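Local atomic coordinates of ESSB (PDB entry 2YNQ), a protein that is an integral membrane component of the type VII (Ess) secretion system, represented here by its largely helical extracellular domain. Residues D[95-100]-D[135-140]; D[81-84]-D[90-93]; D[53-58]-D[105-110]. One frame throughout, in Å; residues are numbered along the deposited sequence.

Contact 1 of 3, residues D[95-100]-D[135-140]; sequences LARTIE and DQEIKE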
loop_
_atom_site.group_PDB
_atom_site.type_symbol
_atom_site.label_atom_id
_atom_site.label_comp_id
_atom_site.label_asym_id
_atom_site.label_seq_id
_atom_site.Cartn_x
_atom_site.Cartn_y
_atom_site.Cartn_z
ATOM N N LEU D 95 -13.127 8.993 11.042
ATOM C CA LEU D 95 -13.289 7.819 11.913
ATOM C C LEU D 95 -12.055 7.597 12.784
ATOM O O LEU D 95 -12.170 7.377 13.993
ATOM C CB LEU D 95 -13.541 6.582 11.076
ATOM C CG LEU D 95 -14.187 5.327 11.648
ATOM C CD1 LEU D 95 -15.227 5.605 12.738
ATOM C CD2 LEU D 95 -14.872 4.657 10.496
ATOM N N ALA D 96 -10.877 7.685 12.167
ATOM C CA ALA D 96 -9.618 7.504 12.879
ATOM C C ALA D 96 -9.515 8.496 14.019
ATOM O O ALA D 96 -9.069 8.152 15.122
ATOM C CB ALA D 96 -8.437 7.671 11.925
ATOM N N ARG D 97 -9.930 9.732 13.757
ATOM C CA ARG D 97 -9.869 10.751 14.784
ATOM C C ARG D 97 -10.841 10.465 15.932
ATOM O O ARG D 97 -10.512 10.687 17.102
ATOM C CB ARG D 97 -10.153 12.113 14.188
ATOM C CG ARG D 97 -9.132 12.608 13.186
ATOM C CD ARG D 97 -9.377 14.082 13.048
ATOM N NE ARG D 97 -8.873 14.681 11.823
ATOM C CZ ARG D 97 -7.613 15.055 11.633
ATOM N NH1 ARG D 97 -6.705 14.854 12.591
ATOM N NH2 ARG D 97 -7.264 15.615 10.479
ATOM N N THR D 98 -12.026 9.962 15.600
ATOM C CA THR D 98 -13.013 9.611 16.608
ATOM C C THR D 98 -12.458 8.493 17.487
ATOM O O THR D 98 -12.615 8.522 18.705
ATOM C CB THR D 98 -14.329 9.147 15.948
ATOM O OG1 THR D 98 -14.768 10.142 15.023
ATOM C CG2 THR D 98 -15.426 8.916 16.978
ATOM N N ILE D 99 -11.815 7.517 16.847
ATOM C CA ILE D 99 -11.202 6.372 17.513
ATOM C C ILE D 99 -10.013 6.814 18.351
ATOM O O ILE D 99 -9.657 6.169 19.328
ATOM C CB ILE D 99 -10.701 5.350 16.454
ATOM C CG1 ILE D 99 -11.875 4.719 15.714
ATOM C CG2 ILE D 99 -9.878 4.242 17.085
ATOM C CD1 ILE D 99 -11.438 3.981 14.442
ATOM N N GLU D 100 -9.407 7.923 17.953
ATOM C CA GLU D 100 -8.183 8.426 18.568
ATOM C C GLU D 100 -7.031 7.418 18.448
ATOM O O GLU D 100 -6.288 7.184 19.397
ATOM C CB GLU D 100 -8.430 8.839 20.023
ATOM C CG GLU D 100 -9.548 9.862 20.168
ATOM C CD GLU D 100 -9.633 10.439 21.563
ATOM O OE1 GLU D 100 -10.195 9.783 22.463
ATOM O OE2 GLU D 100 -9.138 11.559 21.754
ATOM N N ASP D 135 1.228 17.444 5.625
ATOM C CA ASP D 135 2.552 17.000 6.006
ATOM C C ASP D 135 2.947 17.506 7.385
ATOM O O ASP D 135 3.629 16.811 8.139
ATOM C CB ASP D 135 3.558 17.435 4.948
ATOM C CG ASP D 135 3.463 16.599 3.696
ATOM O OD1 ASP D 135 3.447 15.346 3.810
ATOM O OD2 ASP D 135 3.419 17.192 2.604
ATOM N N GLN D 136 2.494 18.711 7.708
ATOM C CA GLN D 136 2.723 19.303 9.016
ATOM C C GLN D 136 1.980 18.522 10.102
ATOM O O GLN D 136 2.545 18.212 11.154
ATOM C CB GLN D 136 2.353 20.804 8.989
ATOM C CG GLN D 136 2.616 21.589 10.289
ATOM C CD GLN D 136 3.984 21.306 10.914
ATOM O OE1 GLN D 136 4.080 20.613 11.940
ATOM N NE2 GLN D 136 5.046 21.830 10.292
ATOM N N GLU D 137 0.727 18.166 9.832
ATOM C CA GLU D 137 -0.023 17.301 10.750
ATOM C C GLU D 137 0.590 15.907 10.914
ATOM O O GLU D 137 0.682 15.376 12.030
ATOM C CB GLU D 137 -1.472 17.182 10.324
ATOM C CG GLU D 137 -2.303 16.498 11.359
ATOM C CD GLU D 137 -3.777 16.632 11.111
ATOM O OE1 GLU D 137 -4.160 17.138 10.029
ATOM O OE2 GLU D 137 -4.551 16.232 12.010
ATOM N N ILE D 138 1.018 15.320 9.803
ATOM C CA ILE D 138 1.667 14.014 9.851
ATOM C C ILE D 138 2.927 14.109 10.705
ATOM O O ILE D 138 3.118 13.306 11.617
ATOM C CB ILE D 138 1.990 13.477 8.433
ATOM C CG1 ILE D 138 0.711 12.951 7.771
ATOM C CG2 ILE D 138 3.073 12.386 8.496
ATOM C CD1 ILE D 138 0.783 12.866 6.265
ATOM N N LYS D 139 3.761 15.111 10.428
ATOM C CA LYS D 139 5.007 15.276 11.175
ATOM C C LYS D 139 4.753 15.497 12.664
ATOM O O LYS D 139 5.462 14.947 13.507
ATOM C CB LYS D 139 5.887 16.380 10.588
ATOM C CG LYS D 139 7.346 16.163 10.931
ATOM C CD LYS D 139 8.296 17.128 10.235
ATOM C CE LYS D 139 9.729 16.718 10.553
ATOM N NZ LYS D 139 10.707 17.674 9.981
ATOM N N GLU D 140 3.712 16.261 12.981
ATOM C CA GLU D 140 3.300 16.442 14.365
ATOM C C GLU D 140 3.013 15.100 15.070
ATOM O O GLU D 140 3.534 14.857 16.166
ATOM C CB GLU D 140 2.116 17.422 14.461
ATOM C CG GLU D 140 2.001 18.124 15.814
ATOM C CD GLU D 140 3.364 18.575 16.354
ATOM O OE1 GLU D 140 4.017 19.411 15.685
ATOM O OE2 GLU D 140 3.794 18.090 17.436
#
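R97 and E137 reach toward each other from opposite directions and meet in a salt bridge between helix 89-99 and helix 124-152, the carboxylate at the edge of the guanidinium and close to its plane. The guanidinium and carboxylate planes are only 13° apart, so the two flat groups lie nearly coplanar, with E137 CD at that edge. The grip is uneven. The main bond runs from R97 NH1 to E137 OE2, 2.6 Å long with an N-H...O angle of 154°, and reaches the syn side of that oxygen a little out of the carboxylate plane. R97 NH2 adds two weak bonds, one to the same OE2 at 3.2 Å and a longer one to OE1 of E137 at 3.5 Å. OE2 is therefore forked between both terminal nitrogens, while OE1 is held loosely through NH2. The near-coplanar pairing probably limits rotation of the two groups, though only the NH1 bond is strong.

The backbones stay far apart, 12.5 Å between R97 CA and E137 CA, and nearly all of that span is side chain. E137 sends CG anti to its own backbone N (chi1 -170°) and continues extended; R97 is likewise extended from CG to NE. Within this helical domain the two helices are not sequence neighbours: helix 102-118 comes between them in the chain, and the salt bridge spans it. R97 also packs on I105 and E137 on L109, both from that intervening helix, so both side chains, charged ends included, lie along its apolar flank. R97 belongs to the last turn of its helix, which ends as E100 turns to positive phi. R97 NE has, in addition, a long, weak ion pairing with E94.

Contact 2 of 3, residues D[81-84]-D[90-93]; sequences WIYI and EEAL
E91 lays its CG methylene over one face of the Y83 ring, almost above the centre: CG lies 3.6 Å from the ring centroid and 11° off the ring normal, a CH-pi contact. E91 CB follows it onto the inner part of the ring, 3.9 Å from Y83 CG. The chain bends at chi2, and the carboxylate continues beyond CG, farther from the aromatic face, with its plane turned 58° from that of the ring. The aliphatic stem of the glutamate thus does the packing while its charged end stays on the outer, solvent side.

Next to this pair, A92 fills the angle between two side chains of the facing helix. Its CB touches Y83 CB at 4.0 Å and I84 CD1 at 3.7 Å. The isoleucine meets it through the CG1-CD1 arm, folded back by a chi2 of -70°. With a methyl as the whole side chain at position 92, the backbones come very close, Y83 CA to A92 CA 5.4 Å.

This closeness belongs to a tight helical hairpin, in which helices 75-85 and 89-99 run roughly antiparallel on either side of a short turn. Farther out, Y83 also packs on P36, and I84 on E55. W81 turns away from the hairpin interface, bonds through NE1 to S66 O and packs on V52 and on N67, a residue of the sodium site. I82 lies against L47, A48 and Y51 of helix 41-53, while L93 packs on I105 and L109, so the hairpin sits between helix 41-53 and helix 102-118.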
loop_
_atom_site.group_PDB
_atom_site.type_symbol
_atom_site.label_atom_id
_atom_site.label_comp_id
_atom_site.label_asym_id
_atom_site.label_seq_id
_atom_site.Cartn_x
_atom_site.Cartn_y
_atom_site.Cartn_z
ATOM N N TRP D 81 -11.277 0.495 7.881
ATOM C CA TRP D 81 -10.596 -0.236 6.819
ATOM C C TRP D 81 -11.426 -0.363 5.555
ATOM O O TRP D 81 -10.879 -0.369 4.444
ATOM C CB TRP D 81 -10.090 -1.597 7.320
ATOM C CG TRP D 81 -8.882 -1.394 8.203
ATOM C CD1 TRP D 81 -8.816 -1.535 9.561
ATOM C CD2 TRP D 81 -7.581 -0.933 7.778
ATOM N NE1 TRP D 81 -7.549 -1.207 10.005
ATOM C CE2 TRP D 81 -6.771 -0.854 8.928
ATOM C CE3 TRP D 81 -7.025 -0.598 6.533
ATOM C CZ2 TRP D 81 -5.430 -0.440 8.876
ATOM C CZ3 TRP D 81 -5.693 -0.189 6.479
ATOM C CH2 TRP D 81 -4.912 -0.115 7.646
ATOM N N ILE D 82 -12.744 -0.442 5.714
ATOM C CA ILE D 82 -13.614 -0.509 4.567
ATOM C C ILE D 82 -13.539 0.816 3.792
ATOM O O ILE D 82 -13.450 0.819 2.549
ATOM C CB ILE D 82 -15.074 -0.845 4.968
ATOM C CG1 ILE D 82 -15.174 -2.289 5.490
ATOM C CG2 ILE D 82 -16.019 -0.595 3.781
ATOM C CD1 ILE D 82 -16.504 -2.644 6.240
ATOM N N TYR D 83 -13.549 1.938 4.507
ATOM C CA TYR D 83 -13.425 3.234 3.809
ATOM C C TYR D 83 -12.057 3.453 3.208
ATOM O O TYR D 83 -11.936 4.048 2.121
ATOM C CB TYR D 83 -13.725 4.422 4.711
ATOM C CG TYR D 83 -15.099 4.442 5.311
ATOM C CD1 TYR D 83 -16.235 4.142 4.555
ATOM C CD2 TYR D 83 -15.263 4.814 6.644
ATOM C CE1 TYR D 83 -17.510 4.176 5.144
ATOM C CE2 TYR D 83 -16.509 4.863 7.230
ATOM C CZ TYR D 83 -17.630 4.539 6.477
ATOM O OH TYR D 83 -18.858 4.615 7.103
ATOM N N ILE D 84 -11.019 3.031 3.923
ATOM C CA ILE D 84 -9.692 3.051 3.326
ATOM C C ILE D 84 -9.761 2.241 2.041
ATOM O O ILE D 84 -9.328 2.714 0.996
ATOM C CB ILE D 84 -8.597 2.457 4.229
ATOM C CG1 ILE D 84 -8.272 3.395 5.402
ATOM C CG2 ILE D 84 -7.364 2.158 3.398
ATOM C CD1 ILE D 84 -7.523 4.735 5.030
ATOM N N GLU D 90 -11.267 10.629 3.408
ATOM C CA GLU D 90 -11.913 11.651 4.253
ATOM C C GLU D 90 -12.767 11.018 5.350
ATOM O O GLU D 90 -12.689 11.398 6.523
ATOM C CB GLU D 90 -12.719 12.607 3.382
ATOM C CG GLU D 90 -11.778 13.407 2.484
ATOM C CD GLU D 90 -12.418 13.950 1.234
ATOM O OE1 GLU D 90 -12.850 13.178 0.383
ATOM O OE2 GLU D 90 -12.460 15.179 1.081
ATOM N N GLU D 91 -13.540 10.009 4.959
ATOM C CA GLU D 91 -14.374 9.262 5.869
ATOM C C GLU D 91 -13.505 8.452 6.845
ATOM O O GLU D 91 -13.746 8.453 8.049
ATOM C CB GLU D 91 -15.293 8.371 5.035
ATOM C CG GLU D 91 -16.632 8.086 5.616
ATOM C CD GLU D 91 -17.433 9.332 5.980
ATOM O OE1 GLU D 91 -18.086 9.925 5.098
ATOM O OE2 GLU D 91 -17.459 9.668 7.179
ATOM N N ALA D 92 -12.456 7.811 6.338
ATOM C CA ALA D 92 -11.540 7.046 7.190
ATOM C C ALA D 92 -10.773 7.965 8.155
ATOM O O ALA D 92 -10.564 7.621 9.336
ATOM C CB ALA D 92 -10.587 6.235 6.339
ATOM N N LEU D 93 -10.384 9.139 7.664
ATOM C CA LEU D 93 -9.711 10.122 8.504
ATOM C C LEU D 93 -10.568 10.553 9.688
ATOM O O LEU D 93 -10.081 10.605 10.813
ATOM C CB LEU D 93 -9.247 11.333 7.697
ATOM C CG LEU D 93 -8.594 12.509 8.443
ATOM C CD1 LEU D 93 -7.379 12.077 9.242
ATOM C CD2 LEU D 93 -8.221 13.632 7.481
#

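Contact 3 of 3, residues D[53-58]-D[105-110]; sequences MTESLT and IVYALL
Y107 brings the end of its phenol against E55 and L57, two residues of the loop between helices 41-53 and 59-64. CG stands anti to the backbone N (chi1 -170°), carrying the ring off helix 102-118 toward the loop. Y107 OH donates to E55 OE2, 2.5 Å away, a very short value whose exact length is doubtful. That oxygen lies at the ring edge, near its plane, while the carboxylate is turned 75° from the ring. L57 adds an apolar contact, CD2 to Y107 CE1 at 3.6 Å, its chain crossing the tyrosine obliquely.

The loop is shaped by an inverse gamma turn centred on S56, with a weak bond from L57 N to E55 O at 2.8 Å, and ends at T58, the N-cap of helix 59-64. The buried carboxylate has a second partner: K111, one turn after Y107, forms a salt bridge to the same OE2, so its charge is probably balanced. A phenylalanine in place of Y107 would probably keep the packing on L57 but leave E55 OE2 without its hydroxyl donor and the carboxylate less firmly fixed. Y80 and I84 of helix 75-85 pack against Y107. The loop also faces the dimer partner: S56 OG bonds to E114 of the second subunit, and T58 packs on Y107 of that subunit. The L57 side chain lies about 7 Å from a bound sodium ion.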
loop_
_atom_site.group_PDB
_atom_site.type_symbol
_atom_site.label_atom_id
_atom_site.label_comp_id
_atom_site.label_asym_id
_atom_site.label_seq_id
_atom_site.Cartn_x
_atom_site.Cartn_y
_atom_site.Cartn_z
ATOM N N MET D 53 -6.801 -7.371 4.015
ATOM C CA MET D 53 -5.903 -8.407 3.525
ATOM C C MET D 53 -5.276 -8.013 2.198
ATOM O O MET D 53 -4.199 -8.526 1.822
ATOM C CB MET D 53 -6.630 -9.751 3.363
ATOM C CG MET D 53 -7.043 -10.425 4.669
ATOM S SD MET D 53 -5.629 -11.015 5.627
ATOM C CE MET D 53 -4.888 -12.119 4.424
ATOM N N THR D 54 -5.947 -7.114 1.485
ATOM C CA THR D 54 -5.511 -6.733 0.150
ATOM C C THR D 54 -4.989 -5.290 0.108
ATOM O O THR D 54 -4.772 -4.735 -0.966
ATOM C CB THR D 54 -6.665 -6.897 -0.867
ATOM O OG1 THR D 54 -7.791 -6.111 -0.451
ATOM C CG2 THR D 54 -7.096 -8.335 -0.951
ATOM N N GLU D 55 -4.817 -4.667 1.267
ATOM C CA GLU D 55 -4.224 -3.326 1.322
ATOM C C GLU D 55 -2.709 -3.431 1.082
ATOM O O GLU D 55 -2.029 -4.218 1.731
ATOM C CB GLU D 55 -4.533 -2.663 2.671
ATOM C CG GLU D 55 -4.032 -1.243 2.823
ATOM C CD GLU D 55 -4.803 -0.226 1.989
ATOM O OE1 GLU D 55 -5.840 -0.567 1.383
ATOM O OE2 GLU D 55 -4.358 0.937 1.928
ATOM N N SER D 56 -2.192 -2.666 0.134
ATOM C CA SER D 56 -0.741 -2.643 -0.143
ATOM C C SER D 56 0.032 -1.965 0.954
ATOM O O SER D 56 0.339 -0.802 0.839
ATOM C CB SER D 56 -0.452 -1.855 -1.409
ATOM O OG SER D 56 -1.076 -2.473 -2.507
ATOM N N LEU D 57 0.342 -2.695 2.008
ATOM C CA LEU D 57 1.148 -2.192 3.099
ATOM C C LEU D 57 2.523 -2.815 3.012
ATOM O O LEU D 57 2.647 -4.011 2.762
ATOM C CB LEU D 57 0.511 -2.564 4.444
ATOM C CG LEU D 57 -0.875 -2.024 4.776
ATOM C CD1 LEU D 57 -1.534 -2.886 5.815
ATOM C CD2 LEU D 57 -0.788 -0.605 5.284
ATOM N N THR D 58 3.563 -2.016 3.218
ATOM C CA THR D 58 4.901 -2.582 3.417
ATOM C C THR D 58 4.899 -3.210 4.802
ATOM O O THR D 58 4.010 -2.935 5.632
ATOM C CB THR D 58 5.991 -1.510 3.420
ATOM O OG1 THR D 58 5.750 -0.622 4.516
ATOM C CG2 THR D 58 6.008 -0.726 2.108
ATOM N N ILE D 105 -4.776 7.654 12.033
ATOM C CA ILE D 105 -4.932 9.027 11.547
ATOM C C ILE D 105 -3.820 9.312 10.559
ATOM O O ILE D 105 -4.071 9.796 9.453
ATOM C CB ILE D 105 -4.917 10.082 12.687
ATOM C CG1 ILE D 105 -6.076 9.825 13.666
ATOM C CG2 ILE D 105 -4.966 11.499 12.105
ATOM C CD1 ILE D 105 -6.023 10.631 14.995
ATOM N N VAL D 106 -2.594 8.969 10.924
ATOM C CA VAL D 106 -1.490 9.197 10.011
ATOM C C VAL D 106 -1.704 8.453 8.699
ATOM O O VAL D 106 -1.504 9.019 7.616
ATOM C CB VAL D 106 -0.131 8.804 10.621
ATOM C CG1 VAL D 106 0.925 8.797 9.549
ATOM C CG2 VAL D 106 0.241 9.753 11.747
ATOM N N TYR D 107 -2.110 7.192 8.779
ATOM C CA TYR D 107 -2.285 6.415 7.552
ATOM C C TYR D 107 -3.365 7.014 6.642
ATOM O O TYR D 107 -3.201 7.089 5.413
ATOM C CB TYR D 107 -2.594 4.968 7.874
ATOM C CG TYR D 107 -2.543 4.102 6.660
ATOM C CD1 TYR D 107 -1.315 3.711 6.118
ATOM C CD2 TYR D 107 -3.713 3.678 6.042
ATOM C CE1 TYR D 107 -1.255 2.918 4.993
ATOM C CE2 TYR D 107 -3.670 2.865 4.916
ATOM C CZ TYR D 107 -2.446 2.498 4.395
ATOM O OH TYR D 107 -2.399 1.729 3.260
ATOM N N ALA D 108 -4.455 7.470 7.249
ATOM C CA ALA D 108 -5.531 8.101 6.512
ATOM C C ALA D 108 -5.090 9.443 5.911
ATOM O O ALA D 108 -5.451 9.781 4.781
ATOM C CB ALA D 108 -6.732 8.271 7.413
ATOM N N LEU D 109 -4.274 10.184 6.658
ATOM C CA LEU D 109 -3.691 11.443 6.166
ATOM C C LEU D 109 -2.850 11.190 4.916
ATOM O O LEU D 109 -2.930 11.945 3.933
ATOM C CB LEU D 109 -2.870 12.129 7.254
ATOM C CG LEU D 109 -3.697 12.903 8.287
ATOM C CD1 LEU D 109 -2.867 13.218 9.529
ATOM C CD2 LEU D 109 -4.358 14.198 7.702
ATOM N N LEU D 110 -2.065 10.107 4.946
ATOM C CA LEU D 110 -1.299 9.697 3.759
ATOM C C LEU D 110 -2.175 9.386 2.549
ATOM O O LEU D 110 -1.881 9.841 1.454
ATOM C CB LEU D 110 -0.372 8.532 4.075
ATOM C CG LEU D 110 0.849 8.935 4.919
ATOM C CD1 LEU D 110 1.546 7.682 5.449
ATOM C CD2 LEU D 110 1.848 9.872 4.176
#

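Overall arrangement
From the N terminus, contact 3 opens first, in the loop after helix 41-53, and closes only at helix 102-118. Contact 2 is nested inside the loop so formed, where it pairs the successive helices 75-85 and 89-99. Contact 1 starts farther along helix 89-99, after contact 2 has closed but before contact 3 has, and closes on the C-terminal helix 124-152; contacts 1 and 3 therefore cross. Helix 102-118 is their common ground: A96 CB touches I105 CG1 at 3.6 Å and I138 CG1 touches L109 CB at 3.7 Å. Together they link the 53-58 loop, the hairpin and the long last helix around helix 102-118.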